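Local coordinates for SusD-like carbohydrate binding protein BF1063 (Bacteroides fragilis NCTC 9343, PDB 3I4G) that probably binds carbohydrate at the bacterial outer membrane, in the manner of SusD-like glycan-capturing proteins, at residues A125-A130 with Q198-F203; T131-L136 with P144-V149. All coordinates share one frame; numbering follows the deposited sequence.

Interaction 1 of 2, residues A125-A130 with Q198-F203; sequences ARFLRA and QAALAF
Phe127 reaches from helix 116-139 across to helix 197-211 and points the edge of its ring at the face of Phe203. Both helices belong to the largely helical, probably TPR-related part of the SusD-like fold, and here they run in broadly the same direction, their local axes inclined at 29° and 10.8 Å apart. That spacing is wide for two helices, and a large aromatic residue suits the gap. Phe127 bridges it from one side, while the other helix presents two alanines, Ala199 and Ala200, small enough to let the ring come close to the backbone.

The two phenylalanines form an offset edge-to-face pair, with planes at 79° and centroids 5.7 Å apart. Atoms CE1 and CZ of Phe127 lead the approach, and both lie close to CD2 of Phe203. In such a T-shaped arrangement the slightly positive ring hydrogens of one partner face the pi cloud of the other, a favourable way to pack aromatics in an apolar interior. The first torsion of Phe127 (chi1 166°) sets CG anti to the backbone N and carries the ring out toward the neighbouring helix. There CD1 lies 3.9 Å from Ala200 CB, and CZ is 4.2 Å from Ala199 CB.

All four touching residues are buried. Phe253 adds a second edge-to-face partner to Phe127, and Phe203 in turn meets Phe134 in the same manner, so the pair is part of a wider aromatic cluster. Ala200 also packs on Ala178 of helix 163-180. Contact between the two segments is apolar apart from one backbone oxygen: Phe127 CE1 comes within 3.8 Å of Ala199 O, the carbonyl that accepts the helical bond from Phe203 N.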
loop_
_atom_site.group_PDB
_atom_site.type_symbol
_atom_site.label_atom_id
_atom_site.label_comp_id
_atom_site.label_asym_id
_atom_site.label_seq_id
_atom_site.Cartn_x
_atom_site.Cartn_y
_atom_site.Cartn_z
ATOM N N ALA A 125 18.971 -8.793 6.810
ATOM C CA ALA A 125 18.908 -7.785 7.862
ATOM C C ALA A 125 19.127 -6.390 7.313
ATOM O O ALA A 125 18.452 -5.433 7.735
ATOM C CB ALA A 125 19.932 -8.091 8.971
ATOM N N ARG A 126 20.047 -6.245 6.364
ATOM C CA ARG A 126 20.267 -4.928 5.757
ATOM C C ARG A 126 19.059 -4.472 4.936
ATOM O O ARG A 126 18.694 -3.308 4.961
ATOM C CB ARG A 126 21.544 -4.910 4.908
ATOM C CG ARG A 126 22.816 -5.069 5.754
ATOM C CD ARG A 126 24.030 -5.178 4.872
ATOM N NE ARG A 126 24.423 -3.893 4.339
ATOM C CZ ARG A 126 25.490 -3.715 3.564
ATOM N NH1 ARG A 126 26.207 -4.750 3.159
ATOM N NH2 ARG A 126 25.827 -2.500 3.172
ATOM N N PHE A 127 18.458 -5.396 4.204
ATOM C CA PHE A 127 17.249 -5.070 3.452
ATOM C C PHE A 127 16.167 -4.584 4.382
ATOM O O PHE A 127 15.574 -3.540 4.167
ATOM C CB PHE A 127 16.757 -6.294 2.682
ATOM C CG PHE A 127 15.350 -6.142 2.145
ATOM C CD1 PHE A 127 15.110 -5.391 1.006
ATOM C CD2 PHE A 127 14.282 -6.745 2.785
ATOM C CE1 PHE A 127 13.818 -5.246 0.514
ATOM C CE2 PHE A 127 12.991 -6.595 2.274
ATOM C CZ PHE A 127 12.774 -5.835 1.139
ATOM N N LEU A 128 15.903 -5.347 5.432
ATOM C CA LEU A 128 14.851 -4.999 6.381
ATOM C C LEU A 128 15.128 -3.657 7.058
ATOM O O LEU A 128 14.224 -2.822 7.152
ATOM C CB LEU A 128 14.661 -6.110 7.412
ATOM C CG LEU A 128 14.065 -7.392 6.857
ATOM C CD1 LEU A 128 14.174 -8.517 7.880
ATOM C CD2 LEU A 128 12.572 -7.208 6.402
ATOM N N ARG A 129 16.362 -3.415 7.491
ATOM C CA ARG A 129 16.692 -2.143 8.109
ATOM C C ARG A 129 16.497 -0.998 7.124
ATOM O O ARG A 129 15.936 0.064 7.462
ATOM C CB ARG A 129 18.144 -2.182 8.616
ATOM C CG ARG A 129 18.595 -0.854 9.207
ATOM C CD ARG A 129 20.022 -0.918 9.764
ATOM N NE ARG A 129 21.017 -1.149 8.732
ATOM C CZ ARG A 129 22.330 -1.157 8.959
ATOM N NH1 ARG A 129 22.806 -0.949 10.170
ATOM N NH2 ARG A 129 23.163 -1.352 7.964
ATOM N N ALA A 130 16.959 -1.182 5.902
ATOM C CA ALA A 130 16.831 -0.132 4.911
ATOM C C ALA A 130 15.384 0.192 4.542
ATOM O O ALA A 130 15.076 1.367 4.300
ATOM C CB ALA A 130 17.622 -0.461 3.663
ATOM N N GLN A 198 15.236 -9.407 -6.209
ATOM C CA GLN A 198 14.274 -8.502 -6.844
ATOM C C GLN A 198 13.499 -7.644 -5.857
ATOM O O GLN A 198 13.092 -6.530 -6.222
ATOM C CB GLN A 198 13.314 -9.304 -7.733
ATOM C CG GLN A 198 13.962 -9.886 -8.989
ATOM C CD GLN A 198 14.525 -11.288 -8.818
ATOM O OE1 GLN A 198 14.893 -11.734 -7.688
ATOM N NE2 GLN A 198 14.569 -12.030 -9.942
ATOM N N ALA A 199 13.249 -8.123 -4.639
ATOM C CA ALA A 199 12.602 -7.280 -3.612
ATOM C C ALA A 199 13.503 -6.103 -3.265
ATOM O O ALA A 199 13.044 -4.944 -3.191
ATOM C CB ALA A 199 12.246 -8.107 -2.358
ATOM N N ALA A 200 14.787 -6.378 -3.053
ATOM C CA ALA A 200 15.719 -5.294 -2.774
ATOM C C ALA A 200 15.854 -4.333 -3.962
ATOM O O ALA A 200 15.929 -3.120 -3.775
ATOM C CB ALA A 200 17.098 -5.872 -2.323
ATOM N N LEU A 201 15.899 -4.861 -5.194
ATOM C CA LEU A 201 15.962 -3.995 -6.361
ATOM C C LEU A 201 14.694 -3.134 -6.518
ATOM O O LEU A 201 14.784 -2.000 -7.018
ATOM C CB LEU A 201 16.208 -4.799 -7.666
ATOM C CG LEU A 201 17.533 -5.503 -7.797
ATOM C CD1 LEU A 201 17.525 -6.492 -8.968
ATOM C CD2 LEU A 201 18.607 -4.451 -7.967
ATOM N N ALA A 202 13.521 -3.642 -6.136
ATOM C CA ALA A 202 12.299 -2.869 -6.260
ATOM C C ALA A 202 12.313 -1.721 -5.271
ATOM O O ALA A 202 11.922 -0.606 -5.607
ATOM C CB ALA A 202 11.086 -3.756 -6.044
ATOM N N PHE A 203 12.773 -1.975 -4.040
ATOM C CA PHE A 203 12.923 -0.879 -3.095
ATOM C C PHE A 203 14.020 0.098 -3.503
ATOM O O PHE A 203 13.880 1.298 -3.278
ATOM C CB PHE A 203 13.136 -1.389 -1.668
ATOM C CG PHE A 203 11.852 -1.709 -0.981
ATOM C CD1 PHE A 203 11.191 -0.717 -0.277
ATOM C CD2 PHE A 203 11.268 -2.963 -1.047
ATOM C CE1 PHE A 203 9.981 -0.959 0.354
ATOM C CE2 PHE A 203 10.055 -3.213 -0.387
ATOM C CZ PHE A 203 9.403 -2.192 0.269
#

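Interaction 2 of 2, residues T131-L136 with P144-V149; sequences TQYFYL and PLVENV
Tyr133 lays one face of its ring beneath the methyl group CD1 of Leu145, a CH-pi contact in which the carbon stands 3.7 Å from the ring centroid and only 8° off the normal. The contact ties helix 116-139 of the SusD-like helical scaffold to the irregular segment 144-149, in the loop that leads on to helix 152-155. Leucine fits this position because its branched end can settle over the ring: with chi1 at 179°, CG lies anti to the backbone N, and the end of the chain comes nearer the helix than its first bond suggests.

Tyrosine suits its own place because the ring packs on leucine while the hydroxyl grips main chain. Its OH donates a hydrogen bond of 2.7 Å to Val146 O, meeting the carbonyl at a C=O...donor angle of 112°, well away from a head-on approach. Val146 O also accepts a bond from Asn103 ND2, so two donors hold this oxygen and a loop without regular secondary structure is fixed at its backbone. Ile166, Cys170 and Trp169 of helix 163-180 pack around the ring as well.

At the ring's edge lies the carbonyl of Pro144, which receives a hydrogen bond from Tyr96 OH; Tyr133 CE1 approaches Pro144 O to 3.3 Å.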
loop_
_atom_site.group_PDB
_atom_site.type_symbol
_atom_site.label_atom_id
_atom_site.label_comp_id
_atom_site.label_asym_id
_atom_site.label_seq_id
_atom_site.Cartn_x
_atom_site.Cartn_y
_atom_site.Cartn_z
ATOM N N THR A 131 14.510 -0.807 4.540
ATOM C CA THR A 131 13.115 -0.509 4.280
ATOM C C THR A 131 12.563 0.434 5.340
ATOM O O THR A 131 11.763 1.293 5.025
ATOM C CB THR A 131 12.178 -1.726 4.180
ATOM O OG1 THR A 131 12.107 -2.429 5.426
ATOM C CG2 THR A 131 12.543 -2.652 3.029
ATOM N N GLN A 132 12.993 0.321 6.585
ATOM C CA GLN A 132 12.466 1.215 7.616
ATOM C C GLN A 132 12.893 2.638 7.357
ATOM O O GLN A 132 12.080 3.545 7.487
ATOM C CB GLN A 132 12.924 0.751 9.007
ATOM C CG GLN A 132 12.584 -0.700 9.318
ATOM C CD GLN A 132 11.115 -1.010 9.160
ATOM O OE1 GLN A 132 10.317 -0.722 10.048
ATOM N NE2 GLN A 132 10.748 -1.629 8.027
ATOM N N TYR A 133 14.162 2.852 7.003
ATOM C CA TYR A 133 14.630 4.188 6.678
ATOM C C TYR A 133 13.940 4.718 5.404
ATOM O O TYR A 133 13.700 5.897 5.304
ATOM C CB TYR A 133 16.163 4.225 6.573
ATOM C CG TYR A 133 16.791 4.199 7.931
ATOM C CD1 TYR A 133 16.652 5.279 8.775
ATOM C CD2 TYR A 133 17.481 3.080 8.395
ATOM C CE1 TYR A 133 17.190 5.263 10.037
ATOM C CE2 TYR A 133 18.062 3.073 9.655
ATOM C CZ TYR A 133 17.894 4.164 10.466
ATOM O OH TYR A 133 18.436 4.209 11.782
ATOM N N PHE A 134 13.625 3.846 4.446
ATOM C CA PHE A 134 12.915 4.237 3.244
ATOM C C PHE A 134 11.562 4.844 3.592
ATOM O O PHE A 134 11.219 5.920 3.089
ATOM C CB PHE A 134 12.760 3.009 2.307
ATOM C CG PHE A 134 11.740 3.210 1.226
ATOM C CD1 PHE A 134 12.055 3.846 0.049
ATOM C CD2 PHE A 134 10.437 2.792 1.415
ATOM C CE1 PHE A 134 11.115 4.073 -0.899
ATOM C CE2 PHE A 134 9.477 3.005 0.454
ATOM C CZ PHE A 134 9.829 3.658 -0.700
ATOM N N TYR A 135 10.810 4.183 4.434
ATOM C CA TYR A 135 9.522 4.728 4.838
ATOM C C TYR A 135 9.657 5.958 5.768
ATOM O O TYR A 135 8.957 6.942 5.588
ATOM C CB TYR A 135 8.651 3.646 5.473
ATOM C CG TYR A 135 8.201 2.563 4.543
ATOM C CD1 TYR A 135 7.238 2.822 3.581
ATOM C CD2 TYR A 135 8.683 1.275 4.638
ATOM C CE1 TYR A 135 6.831 1.827 2.712
ATOM C CE2 TYR A 135 8.291 0.288 3.777
ATOM C CZ TYR A 135 7.365 0.584 2.808
ATOM O OH TYR A 135 6.944 -0.410 1.955
ATOM N N LEU A 136 10.579 5.928 6.726
ATOM C CA LEU A 136 10.816 7.132 7.527
ATOM C C LEU A 136 11.155 8.332 6.663
ATOM O O LEU A 136 10.654 9.442 6.866
ATOM C CB LEU A 136 11.908 6.880 8.544
ATOM C CG LEU A 136 11.602 5.919 9.688
ATOM C CD1 LEU A 136 12.892 5.569 10.384
ATOM C CD2 LEU A 136 10.600 6.531 10.642
ATOM N N PRO A 144 16.977 10.723 12.569
ATOM C CA PRO A 144 18.260 10.109 12.899
ATOM C C PRO A 144 18.566 8.853 12.103
ATOM O O PRO A 144 17.694 7.969 11.944
ATOM C CB PRO A 144 18.116 9.750 14.384
ATOM C CG PRO A 144 17.091 10.748 14.878
ATOM C CD PRO A 144 16.109 10.856 13.761
ATOM N N LEU A 145 19.783 8.778 11.571
ATOM C CA LEU A 145 20.253 7.620 10.846
ATOM C C LEU A 145 21.146 6.859 11.811
ATOM O O LEU A 145 22.311 7.206 12.030
ATOM C CB LEU A 145 20.974 8.070 9.573
ATOM C CG LEU A 145 21.556 6.927 8.716
ATOM C CD1 LEU A 145 20.483 5.957 8.262
ATOM C CD2 LEU A 145 22.271 7.475 7.486
ATOM N N VAL A 146 20.568 5.864 12.451
ATOM C CA VAL A 146 21.232 5.065 13.473
ATOM C C VAL A 146 21.590 3.703 12.903
ATOM O O VAL A 146 20.743 2.931 12.443
ATOM C CB VAL A 146 20.344 4.881 14.674
ATOM C CG1 VAL A 146 21.059 4.034 15.761
ATOM C CG2 VAL A 146 19.916 6.260 15.224
ATOM N N GLU A 147 22.868 3.381 12.952
ATOM C CA GLU A 147 23.416 2.108 12.481
ATOM C C GLU A 147 24.056 1.272 13.576
ATOM O O GLU A 147 24.209 0.070 13.435
ATOM C CB GLU A 147 24.475 2.405 11.415
ATOM C CG GLU A 147 23.927 3.166 10.235
ATOM C CD GLU A 147 25.008 3.665 9.278
ATOM O OE1 GLU A 147 25.551 2.849 8.504
ATOM O OE2 GLU A 147 25.236 4.901 9.234
ATOM N N ASN A 148 24.462 1.924 14.653
ATOM C CA ASN A 148 25.142 1.273 15.762
ATOM C C ASN A 148 24.206 1.018 16.920
ATOM O O ASN A 148 23.154 1.653 17.025
ATOM C CB ASN A 148 26.287 2.145 16.259
ATOM C CG ASN A 148 27.341 2.344 15.232
ATOM O OD1 ASN A 148 27.613 1.456 14.424
ATOM N ND2 ASN A 148 27.970 3.508 15.257
ATOM N N VAL A 149 24.572 0.066 17.770
ATOM C CA VAL A 149 23.805 -0.257 18.945
ATOM C C VAL A 149 24.067 0.859 19.958
ATOM O O VAL A 149 25.217 1.161 20.284
ATOM C CB VAL A 149 24.205 -1.645 19.481
ATOM C CG1 VAL A 149 23.492 -1.936 20.805
ATOM C CG2 VAL A 149 23.914 -2.711 18.417
#

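How the interactions relate
Helix 116-139 serves both contacts, turning successive stretches to different neighbours. Interaction 1 lies wholly in the interior and joins helix to helix through aromatic and alanine packing; interaction 2 is partly buried, farther from the centre of the chain, and fastens a nearby loop, so a polar bond to main chain joins its apolar overlap. One spans a long separation in sequence, the other a short one. They also touch directly: Phe203 of the first packs against Thr131, Phe134 and Tyr135 of the second, and Arg129 approaches Glu147. The shared helix offers a ring edge to another aromatic in interaction 1, but a ring face to an aliphatic methyl in interaction 2.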